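Local coordinates for protein delta-1-pyrroline-5-carboxylate dehydrogenase, mitochondrial (Mus musculus, PDB 4E3X) that catalyses the NAD+-dependent oxidation of L-glutamate gamma-semialdehyde to L-glutamate, the second step of proline degradation in mitochondria, at residues A398-W403 with G450-V455; K402-A407 with Y427-C432. One frame throughout, in Å; residues are numbered along the deposited sequence.

Contact 1 (A398-W403 with G450-V455); sequences ARIKKW and GPVLTV. With PRO (proline), chain J.
Ile-400 holds CG1 beside its backbone N and anti to the carbonyl carbon (chi1 -64°). The chain then runs on nearly straight, and this carries CD1 across to Gly-450, 3.7 Å from its CA. A CB on Gly-450 would clash with that methyl. CD1 also meets the ring carbon CD of Pro-451 at 4.3 Å. The other branch, CG2 of Ile-400, lies 4.1 Å from CG2 of Val-452, where the two side chains pass alongside each other, running opposite ways. All four residues are buried. Arg-399, one residue earlier on the helix, bends at chi3 (62°) toward a bound proline. Arg-399 NH1 donates to atom O of the proline carboxylate at 2.8 Å and 165°, with the carboxylate carbon in the guanidinium plane at its edge. NE is bonded to the carbonyl oxygen of Ile-448, and NH2 is hydrogen-bonded close by as well, which fixes the rotation of the group. An alanine here would remove these bonds, and the proline carboxylate would probably lose its charged mate and sit less firmly. Pro-451 centres an inverse gamma turn. Glu-447 to Pro-451 form the E-x-F-G-P sequence characteristic of aldehyde dehydrogenases, in which Glu-447 binds NAD+.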
loop_
_atom_site.group_PDB
_atom_site.type_symbol
_atom_site.label_atom_id
_atom_site.label_comp_id
_atom_site.label_asym_id
_atom_site.label_seq_id
_atom_site.Cartn_x
_atom_site.Cartn_y
_atom_site.Cartn_z
ATOM N N ALA B 398 9.978 -2.664 35.233
ATOM C CA ALA B 398 11.412 -2.949 35.285
ATOM C C ALA B 398 12.220 -2.109 34.296
ATOM O O ALA B 398 13.306 -1.628 34.630
ATOM C CB ALA B 398 11.670 -4.431 35.065
ATOM N N ARG B 399 11.695 -1.936 33.084
ATOM C CA ARG B 399 12.374 -1.133 32.071
ATOM C C ARG B 399 12.471 0.324 32.508
ATOM O O ARG B 399 13.534 0.933 32.420
ATOM C CB ARG B 399 11.672 -1.224 30.709
ATOM C CG ARG B 399 12.327 -0.351 29.626
ATOM C CD ARG B 399 11.597 -0.398 28.286
ATOM N NE ARG B 399 10.234 0.106 28.398
ATOM C CZ ARG B 399 9.156 -0.668 28.429
ATOM N NH1 ARG B 399 9.280 -1.988 28.348
ATOM N NH2 ARG B 399 7.958 -0.118 28.541
ATOM N N ILE B 400 11.362 0.873 32.988
ATOM C CA ILE B 400 11.328 2.263 33.424
ATOM C C ILE B 400 12.285 2.486 34.594
ATOM O O ILE B 400 13.043 3.457 34.607
ATOM C CB ILE B 400 9.894 2.690 33.785
ATOM C CG1 ILE B 400 9.008 2.635 32.538
ATOM C CG2 ILE B 400 9.876 4.081 34.399
ATOM C CD1 ILE B 400 7.527 2.520 32.848
ATOM N N LYS B 401 12.272 1.560 35.548
ATOM C CA LYS B 401 13.159 1.627 36.704
ATOM C C LYS B 401 14.626 1.691 36.281
ATOM O O LYS B 401 15.410 2.433 36.869
ATOM C CB LYS B 401 12.916 0.421 37.619
ATOM C CG LYS B 401 13.720 0.425 38.914
ATOM C CD LYS B 401 13.261 -0.696 39.839
ATOM N N LYS B 402 14.988 0.931 35.251
ATOM C CA LYS B 402 16.361 0.940 34.743
ATOM C C LYS B 402 16.727 2.292 34.131
ATOM O O LYS B 402 17.846 2.776 34.291
ATOM C CB LYS B 402 16.562 -0.182 33.718
ATOM N N TRP B 403 15.782 2.914 33.441
ATOM C CA TRP B 403 16.036 4.230 32.868
ATOM C C TRP B 403 16.172 5.302 33.948
ATOM O O TRP B 403 16.980 6.221 33.821
ATOM C CB TRP B 403 14.961 4.604 31.845
ATOM C CG TRP B 403 15.198 3.988 30.505
ATOM C CD1 TRP B 403 14.506 2.954 29.938
ATOM C CD2 TRP B 403 16.206 4.361 29.562
ATOM N NE1 TRP B 403 15.023 2.665 28.696
ATOM C CE2 TRP B 403 16.066 3.516 28.441
ATOM C CE3 TRP B 403 17.211 5.332 29.554
ATOM C CZ2 TRP B 403 16.896 3.613 27.325
ATOM C CZ3 TRP B 403 18.035 5.428 28.447
ATOM C CH2 TRP B 403 17.873 4.574 27.348
ATOM N N GLY B 450 6.980 5.208 29.373
ATOM C CA GLY B 450 6.744 5.463 30.781
ATOM C C GLY B 450 6.700 6.960 31.006
ATOM O O GLY B 450 6.911 7.726 30.072
ATOM N N PRO B 451 6.428 7.388 32.249
ATOM C CA PRO B 451 6.228 8.814 32.525
ATOM C C PRO B 451 7.557 9.520 32.755
ATOM O O PRO B 451 7.849 9.987 33.851
ATOM C CB PRO B 451 5.378 8.797 33.798
ATOM C CG PRO B 451 5.791 7.548 34.497
ATOM C CD PRO B 451 6.107 6.545 33.411
ATOM N N VAL B 452 8.363 9.576 31.703
ATOM C CA VAL B 452 9.740 10.044 31.796
ATOM C C VAL B 452 10.026 11.060 30.700
ATOM O O VAL B 452 10.160 10.714 29.521
ATOM C CB VAL B 452 10.735 8.868 31.705
ATOM C CG1 VAL B 452 12.167 9.366 31.878
ATOM C CG2 VAL B 452 10.415 7.823 32.769
ATOM N N LEU B 453 10.103 12.323 31.101
ATOM C CA LEU B 453 10.313 13.424 30.180
ATOM C C LEU B 453 11.738 13.931 30.300
ATOM O O LEU B 453 12.209 14.219 31.406
ATOM C CB LEU B 453 9.345 14.559 30.509
ATOM C CG LEU B 453 9.501 15.852 29.706
ATOM C CD1 LEU B 453 9.212 15.613 28.227
ATOM C CD2 LEU B 453 8.595 16.925 30.273
ATOM N N THR B 454 12.432 14.026 29.171
ATOM C CA THR B 454 13.781 14.591 29.153
ATOM C C THR B 454 13.782 15.949 28.464
ATOM O O THR B 454 13.197 16.104 27.390
ATOM C CB THR B 454 14.791 13.662 28.458
ATOM O OG1 THR B 454 14.757 12.371 29.079
ATOM C CG2 THR B 454 16.198 14.233 28.570
ATOM N N VAL B 455 14.442 16.921 29.095
ATOM C CA VAL B 455 14.483 18.288 28.604
ATOM C C VAL B 455 15.894 18.654 28.163
ATOM O O VAL B 455 16.861 18.382 28.874
ATOM C CB VAL B 455 14.069 19.282 29.716
ATOM C CG1 VAL B 455 13.981 20.705 29.173
ATOM C CG2 VAL B 455 12.752 18.852 30.361
HETATM N N PRO J . 4.654 -4.506 28.615
HETATM C CA PRO J . 5.525 -5.534 28.036
HETATM C C PRO J . 6.968 -5.052 27.929
HETATM O O PRO J . 7.313 -3.976 28.423
HETATM C CB PRO J . 4.920 -5.770 26.638
HETATM C CG PRO J . 3.793 -4.760 26.491
HETATM C CD PRO J . 3.384 -4.403 27.882
HETATM O OXT PRO J . 7.820 -5.737 27.361
#

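Contact 2 (K402-A407 with Y427-C432); sequences KWLEHA and YYVEPC
Leu-404 on its helix faces Val-429 and Cys-432 on an extended chain, and the nearest backbone pair, the CA atoms of Leu-404 and Cys-432, is 8.3 Å apart. The two segments meet through side chains. Leu-404 keeps CG beside its backbone N (chi1 -63°), and its two methyls part to different partners. CD2 of Leu-404 reaches Cys-432, 3.7 Å from SG and 3.9 Å from CB. Cys-432 holds SG anti to its own backbone N (chi1 -174°), which turns the sulfur toward CD2 of Leu-404. CD1 of Leu-404 reaches CG1 of Val-429 at 4.3 Å, a looser touch. This is a helix laid on one face of a mixed beta sheet, as in the alpha/beta catalytic domain of aldehyde dehydrogenases. Val-429 and Cys-432 are three residues apart, so in an unbroken strand they would point to opposite faces. The strand is interrupted at Glu-430 and Pro-431, so Val-429 and Cys-432 both point toward the helix. Val-429 also touches Phe-397 and Ile-400, earlier on helix 394-409. Farther along, Ala-407 and Cys-432 both rest on Ile-415 of strand 413-417.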
loop_
_atom_site.group_PDB
_atom_site.type_symbol
_atom_site.label_atom_id
_atom_site.label_comp_id
_atom_site.label_asym_id
_atom_site.label_seq_id
_atom_site.Cartn_x
_atom_site.Cartn_y
_atom_site.Cartn_z
ATOM N N LYS B 402 14.988 0.931 35.251
ATOM C CA LYS B 402 16.361 0.940 34.743
ATOM C C LYS B 402 16.727 2.292 34.131
ATOM O O LYS B 402 17.846 2.776 34.291
ATOM C CB LYS B 402 16.562 -0.182 33.718
ATOM N N TRP B 403 15.782 2.914 33.441
ATOM C CA TRP B 403 16.036 4.230 32.868
ATOM C C TRP B 403 16.172 5.302 33.948
ATOM O O TRP B 403 16.980 6.221 33.821
ATOM C CB TRP B 403 14.961 4.604 31.845
ATOM C CG TRP B 403 15.198 3.988 30.505
ATOM C CD1 TRP B 403 14.506 2.954 29.938
ATOM C CD2 TRP B 403 16.206 4.361 29.562
ATOM N NE1 TRP B 403 15.023 2.665 28.696
ATOM C CE2 TRP B 403 16.066 3.516 28.441
ATOM C CE3 TRP B 403 17.211 5.332 29.554
ATOM C CZ2 TRP B 403 16.896 3.613 27.325
ATOM C CZ3 TRP B 403 18.035 5.428 28.447
ATOM C CH2 TRP B 403 17.873 4.574 27.348
ATOM N N LEU B 404 15.392 5.178 35.017
ATOM C CA LEU B 404 15.519 6.097 36.139
ATOM C C LEU B 404 16.895 5.958 36.784
ATOM O O LEU B 404 17.519 6.952 37.158
ATOM C CB LEU B 404 14.418 5.856 37.175
ATOM C CG LEU B 404 12.991 6.104 36.676
ATOM C CD1 LEU B 404 11.977 5.735 37.752
ATOM C CD2 LEU B 404 12.818 7.555 36.229
ATOM N N GLU B 405 17.369 4.721 36.896
ATOM C CA GLU B 405 18.689 4.458 37.460
ATOM C C GLU B 405 19.777 5.007 36.542
ATOM O O GLU B 405 20.795 5.518 37.007
ATOM C CB GLU B 405 18.892 2.958 37.692
ATOM N N HIS B 406 19.554 4.900 35.237
ATOM C CA HIS B 406 20.464 5.472 34.251
ATOM C C HIS B 406 20.551 6.983 34.436
ATOM O O HIS B 406 21.636 7.561 34.386
ATOM C CB HIS B 406 19.994 5.127 32.833
ATOM C CG HIS B 406 20.718 5.871 31.755
ATOM N ND1 HIS B 406 22.023 5.597 31.406
ATOM C CD2 HIS B 406 20.317 6.883 30.950
ATOM C CE1 HIS B 406 22.396 6.412 30.434
ATOM N NE2 HIS B 406 21.378 7.199 30.137
ATOM N N ALA B 407 19.409 7.617 34.676
ATOM C CA ALA B 407 19.361 9.064 34.867
ATOM C C ALA B 407 20.118 9.520 36.116
ATOM O O ALA B 407 20.594 10.654 36.181
ATOM C CB ALA B 407 17.921 9.545 34.913
ATOM N N TYR B 427 1.977 -1.261 39.762
ATOM C CA TYR B 427 3.235 -0.894 39.112
ATOM C C TYR B 427 3.389 0.625 39.055
ATOM O O TYR B 427 3.367 1.230 37.988
ATOM C CB TYR B 427 3.319 -1.537 37.724
ATOM C CG TYR B 427 3.191 -3.045 37.804
ATOM C CD1 TYR B 427 4.176 -3.808 38.422
ATOM C CD2 TYR B 427 2.075 -3.705 37.295
ATOM C CE1 TYR B 427 4.069 -5.184 38.521
ATOM C CE2 TYR B 427 1.960 -5.086 37.383
ATOM C CZ TYR B 427 2.961 -5.818 37.995
ATOM O OH TYR B 427 2.851 -7.188 38.091
ATOM N N TYR B 428 3.554 1.237 40.224
ATOM C CA TYR B 428 3.488 2.686 40.337
ATOM C C TYR B 428 4.814 3.400 40.109
ATOM O O TYR B 428 5.799 3.162 40.814
ATOM C CB TYR B 428 2.927 3.075 41.701
ATOM C CG TYR B 428 1.419 3.000 41.817
ATOM C CD1 TYR B 428 0.600 3.887 41.123
ATOM C CD2 TYR B 428 0.816 2.073 42.655
ATOM C CE1 TYR B 428 -0.774 3.837 41.249
ATOM C CE2 TYR B 428 -0.560 2.018 42.789
ATOM C CZ TYR B 428 -1.347 2.906 42.089
ATOM O OH TYR B 428 -2.713 2.858 42.230
ATOM N N VAL B 429 4.815 4.306 39.136
ATOM C CA VAL B 429 5.968 5.149 38.834
ATOM C C VAL B 429 5.542 6.610 38.892
ATOM O O VAL B 429 4.572 6.999 38.241
ATOM C CB VAL B 429 6.511 4.851 37.419
ATOM C CG1 VAL B 429 7.749 5.694 37.123
ATOM C CG2 VAL B 429 6.815 3.365 37.272
ATOM N N GLU B 430 6.251 7.419 39.678
ATOM C CA GLU B 430 5.976 8.852 39.713
ATOM C C GLU B 430 6.364 9.495 38.383
ATOM O O GLU B 430 7.258 9.000 37.690
ATOM C CB GLU B 430 6.750 9.521 40.852
ATOM C CG GLU B 430 6.345 9.047 42.238
ATOM C CD GLU B 430 4.866 9.248 42.522
ATOM O OE1 GLU B 430 4.239 8.322 43.081
ATOM O OE2 GLU B 430 4.331 10.330 42.197
ATOM N N PRO B 431 5.704 10.607 38.022
ATOM C CA PRO B 431 6.156 11.316 36.826
ATOM C C PRO B 431 7.567 11.843 37.057
ATOM O O PRO B 431 7.878 12.309 38.158
ATOM C CB PRO B 431 5.154 12.468 36.697
ATOM C CG PRO B 431 4.618 12.668 38.070
ATOM C CD PRO B 431 4.593 11.303 38.696
ATOM N N CYS B 432 8.416 11.749 36.042
ATOM C CA CYS B 432 9.809 12.127 36.195
ATOM C C CYS B 432 10.222 13.116 35.118
ATOM O O CYS B 432 9.977 12.893 33.937
ATOM C CB CYS B 432 10.703 10.884 36.143
ATOM S SG CYS B 432 12.453 11.198 36.482
#

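Contact 1 and contact 2 lie side by side, their centres about 4 Å apart. Both start from helix 394-409 and share Lys-402 and Trp-403. Along the chain the helix comes first, then strand 428-436 used by contact 2, then strand 452-458 used by contact 1. These two strands are parallel neighbours in the same mixed sheet. They are joined by probable backbone hydrogen bonds from Cys-432 N to Pro-451 O and from Leu-453 N to Cys-432 O. Pro-451 also packs on Val-429. One helix thus covers two adjoining strands. The NAD+-binding Glu-447 precedes the second of them, and contact 2 lies farther from the annotated sites.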